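PDB 3L9U: disulfide isomerase from Salmonella enterica subsp. enterica serovar Typhimurium, which catalyses disulfide-bond formation by passing its own disulfide to other proteins, and probably works with the partner DsbI to oxidise the sulfotransferase AssT. Local coordinates for residues Y171-K176 with E192-L197. Residues are numbered along the deposited sequence; the frame is centred on the assembly and turned at random.
Sequences YVVNGK and ELVREL
Val173, the last residue of strand 170-173, lays its forked side chain against one turn of helix 187-198, between Val194 and Leu197. Its CB already lies against the helix, 3.9 Å from CB of Leu197; the CA atoms of these two residues, 6.4 Å apart, are the nearest pair across the segments. From there the branches part. CG1, anti to the backbone N (chi1 -178°), comes to 3.8 Å from the same Leu197 CB and also rests near the carbonyl O of Val194. CG2, anti to the carbonyl carbon, ends 3.9 Å from CD1 of Leu197, while both methyls of Val194 stand 4.1 Å from it. The side chains of Val173 and Leu197 cross at about a right angle. A beta-branched valine suits this place: it is at home in an extended strand, and its two methyls reach the helix surface without a long flexible chain.

Such packing of a C-terminal helix on the central sheet belongs to the thioredoxin fold, where the last beta hairpin, here strands 170-173 and 177-179, leads into that helix. Val194 also touches Leu26 and Ile179, and Leu197 reaches Tyr177, so the helix spans neighbouring strands.

Asn174 and Gly175 form the corners of a type I' beta turn that closes this hairpin, with a hydrogen bond from Lys176 N to Val173 O. Both corners need positive phi, which asparagine tolerates well (phi 58°, psi 23° at Asn174) and glycine, lacking a CB, adopts easily. Asn174 also supplies the polar end of the contact: its ND2 donates directly to Ala198 O and to a water 2.7 Å away, which in turn donates to Leu197 O at 3.0 Å.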
ATOM      1  N   TYR A 171      -6.040  -1.878  -6.242  1.00  8.47           N
ATOM      2  CA  TYR A 171      -5.482  -0.678  -6.848  1.00  8.30           C
ATOM      3  C   TYR A 171      -6.614   0.268  -7.236  1.00  8.61           C
ATOM      4  O   TYR A 171      -7.537  -0.120  -7.966  1.00 11.00           O
ATOM      5  CB  TYR A 171      -4.704  -1.044  -8.107  1.00  9.16           C
ATOM      6  CG  TYR A 171      -3.447  -1.863  -7.900  1.00  9.59           C
ATOM      7  CD1 TYR A 171      -3.474  -3.240  -8.034  1.00  9.63           C
ATOM      8  CD2 TYR A 171      -2.224  -1.250  -7.641  1.00  9.20           C
ATOM      9  CE1 TYR A 171      -2.330  -4.002  -7.899  1.00 11.43           C
ATOM     10  CE2 TYR A 171      -1.063  -1.996  -7.508  1.00  9.45           C
ATOM     11  CZ  TYR A 171      -1.123  -3.375  -7.637  1.00 11.04           C
ATOM     12  OH  TYR A 171       0.014  -4.136  -7.511  1.00 11.67           O
ATOM     13  N   VAL A 172      -6.557   1.499  -6.731  1.00  8.26           N
ATOM     14  CA  VAL A 172      -7.616   2.472  -6.956  1.00  8.10           C
ATOM     15  C   VAL A 172      -7.025   3.700  -7.615  1.00  8.66           C
ATOM     16  O   VAL A 172      -5.950   4.148  -7.230  1.00 10.15           O
ATOM     17  CB  VAL A 172      -8.283   2.879  -5.618  1.00  8.60           C
ATOM     18  CG1 VAL A 172      -9.393   3.908  -5.847  1.00 10.47           C
ATOM     19  CG2 VAL A 172      -8.840   1.646  -4.910  1.00 10.83           C
ATOM     20  N   VAL A 173      -7.707   4.231  -8.628  1.00  9.33           N
ATOM     21  CA  VAL A 173      -7.218   5.423  -9.313  1.00  8.65           C
ATOM     22  C   VAL A 173      -8.108   6.624  -8.990  1.00  8.51           C
ATOM     23  O   VAL A 173      -9.340   6.540  -9.094  1.00  9.64           O
ATOM     24  CB  VAL A 173      -7.171   5.221 -10.838  1.00  8.93           C
ATOM     25  CG1 VAL A 173      -6.614   6.472 -11.527  1.00 10.01           C
ATOM     26  CG2 VAL A 173      -6.327   3.982 -11.187  1.00 12.14           C
ATOM     27  N   ASN A 174      -7.481   7.729  -8.582  1.00  9.35           N
ATOM     28  CA  ASN A 174      -8.175   8.977  -8.228  1.00 10.29           C
ATOM     29  C   ASN A 174      -9.202   8.806  -7.108  1.00 10.14           C
ATOM     30  O   ASN A 174     -10.131   9.605  -6.977  1.00 12.79           O
ATOM     31  CB  ASN A 174      -8.834   9.623  -9.454  1.00 11.02           C
ATOM     32  CG  ASN A 174      -7.823  10.167 -10.441  1.00 11.75           C
ATOM     33  OD1 ASN A 174      -6.627  10.182 -10.169  1.00 14.03           O
ATOM     34  ND2 ASN A 174      -8.303  10.623 -11.598  1.00 15.00           N
ATOM     35  N   GLY A 175      -9.021   7.760  -6.304  1.00  9.11           N
ATOM     36  CA  GLY A 175      -9.935   7.441  -5.223  1.00 10.09           C
ATOM     37  C   GLY A 175     -11.278   6.907  -5.687  1.00 10.73           C
ATOM     38  O   GLY A 175     -12.133   6.591  -4.860  1.00 12.01           O
ATOM     39  N   LYS A 176     -11.456   6.780  -7.003  1.00 10.78           N
ATOM     40  CA  LYS A 176     -12.780   6.533  -7.583  1.00 11.76           C
ATOM     41  C   LYS A 176     -12.930   5.215  -8.343  1.00 11.06           C
ATOM     42  O   LYS A 176     -14.014   4.626  -8.357  1.00 12.45           O
ATOM     43  CB  LYS A 176     -13.173   7.700  -8.499  1.00 15.51           C
ATOM     44  CG  LYS A 176     -13.418   8.988  -7.748  1.00 21.55           C
ATOM     45  CD  LYS A 176     -13.663  10.150  -8.702  0.57 25.25           C
ATOM     46  CE  LYS A 176     -13.946  11.436  -7.946  0.32 30.01           C
ATOM     47  NZ  LYS A 176     -15.176  12.097  -8.461  0.39 32.56           N
ATOM     48  N   GLU A 192      -1.547   1.479 -18.836  1.00 10.84           N
ATOM     49  CA  GLU A 192      -2.473   2.222 -19.694  1.00 11.72           C
ATOM     50  C   GLU A 192      -3.870   2.320 -19.082  1.00 12.16           C
ATOM     51  O   GLU A 192      -4.551   3.332 -19.235  1.00 13.62           O
ATOM     52  CB  GLU A 192      -2.520   1.616 -21.097  1.00 14.40           C
ATOM     53  CG  GLU A 192      -1.247   1.857 -21.868  1.00 18.61           C
ATOM     54  CD  GLU A 192      -0.894   3.332 -21.966  1.00 23.90           C
ATOM     55  OE1 GLU A 192      -1.806   4.153 -22.226  1.00 22.64           O
ATOM     56  OE2 GLU A 192       0.301   3.668 -21.786  1.00 28.43           O
ATOM     57  N   LEU A 193      -4.291   1.271 -18.385  1.00 11.90           N
ATOM     58  CA  LEU A 193      -5.560   1.299 -17.661  1.00 10.27           C
ATOM     59  C   LEU A 193      -5.551   2.420 -16.622  1.00 10.85           C
ATOM     60  O   LEU A 193      -6.491   3.222 -16.535  1.00 11.86           O
ATOM     61  CB  LEU A 193      -5.821  -0.055 -16.999  1.00 11.96           C
ATOM     62  CG  LEU A 193      -7.015  -0.141 -16.049  1.00 12.81           C
ATOM     63  CD1 LEU A 193      -8.321   0.310 -16.726  1.00 13.39           C
ATOM     64  CD2 LEU A 193      -7.131  -1.556 -15.496  1.00 12.68           C
ATOM     65  N   VAL A 194      -4.488   2.476 -15.827  1.00  9.86           N
ATOM     66  CA  VAL A 194      -4.347   3.560 -14.855  1.00 10.29           C
ATOM     67  C   VAL A 194      -4.377   4.940 -15.529  1.00 11.74           C
ATOM     68  O   VAL A 194      -5.052   5.848 -15.045  1.00 11.87           O
ATOM     69  CB  VAL A 194      -3.065   3.401 -13.998  1.00  8.37           C
ATOM     70  CG1 VAL A 194      -2.797   4.662 -13.158  1.00  9.79           C
ATOM     71  CG2 VAL A 194      -3.181   2.137 -13.120  1.00  8.12           C
ATOM     72  N   ARG A 195      -3.658   5.101 -16.642  1.00 11.03           N
ATOM     73  CA  ARG A 195      -3.624   6.396 -17.326  1.00 12.46           C
ATOM     74  C   ARG A 195      -5.002   6.783 -17.851  1.00 13.62           C
ATOM     75  O   ARG A 195      -5.408   7.943 -17.772  1.00 14.85           O
ATOM     76  CB  ARG A 195      -2.603   6.388 -18.465  1.00 15.36           C
ATOM     77  CG  ARG A 195      -1.189   6.069 -18.013  1.00 20.21           C
ATOM     78  CD  ARG A 195      -0.218   6.049 -19.182  1.00 23.58           C
ATOM     79  NE  ARG A 195       0.017   7.393 -19.687  1.00 24.71           N
ATOM     80  CZ  ARG A 195       0.916   8.236 -19.191  1.00 25.83           C
ATOM     81  NH1 ARG A 195       1.687   7.876 -18.169  1.00 23.31           N
ATOM     82  NH2 ARG A 195       1.047   9.444 -19.722  1.00 29.46           N
ATOM     83  N   GLU A 196      -5.723   5.806 -18.383  1.00 12.96           N
ATOM     84  CA  GLU A 196      -7.080   6.034 -18.874  1.00 14.15           C
ATOM     85  C   GLU A 196      -8.011   6.471 -17.738  1.00 12.93           C
ATOM     86  O   GLU A 196      -8.798   7.416 -17.882  1.00 15.89           O
ATOM     87  CB  GLU A 196      -7.600   4.750 -19.525  1.00 15.33           C
ATOM     88  CG  GLU A 196      -9.005   4.833 -20.099  1.00 17.20           C
ATOM     89  CD  GLU A 196      -9.275   3.710 -21.089  1.00 17.74           C
ATOM     90  OE1 GLU A 196      -8.510   3.590 -22.073  1.00 18.70           O
ATOM     91  OE2 GLU A 196     -10.246   2.946 -20.888  1.00 18.71           O
ATOM     92  N   LEU A 197      -7.922   5.788 -16.604  1.00 12.47           N
ATOM     93  CA  LEU A 197      -8.782   6.107 -15.470  1.00 10.78           C
ATOM     94  C   LEU A 197      -8.427   7.465 -14.877  1.00 12.48           C
ATOM     95  O   LEU A 197      -9.303   8.206 -14.419  1.00 14.14           O
ATOM     96  CB  LEU A 197      -8.660   5.025 -14.396  1.00 11.88           C
ATOM     97  CG  LEU A 197      -9.187   3.649 -14.814  1.00 12.50           C
ATOM     98  CD1 LEU A 197      -8.920   2.605 -13.738  1.00 13.03           C
ATOM     99  CD2 LEU A 197     -10.680   3.726 -15.155  1.00 14.07           C
TER
HETATM  100  O   HOH W   1     -10.460  10.612 -13.140  1.00 32.18           O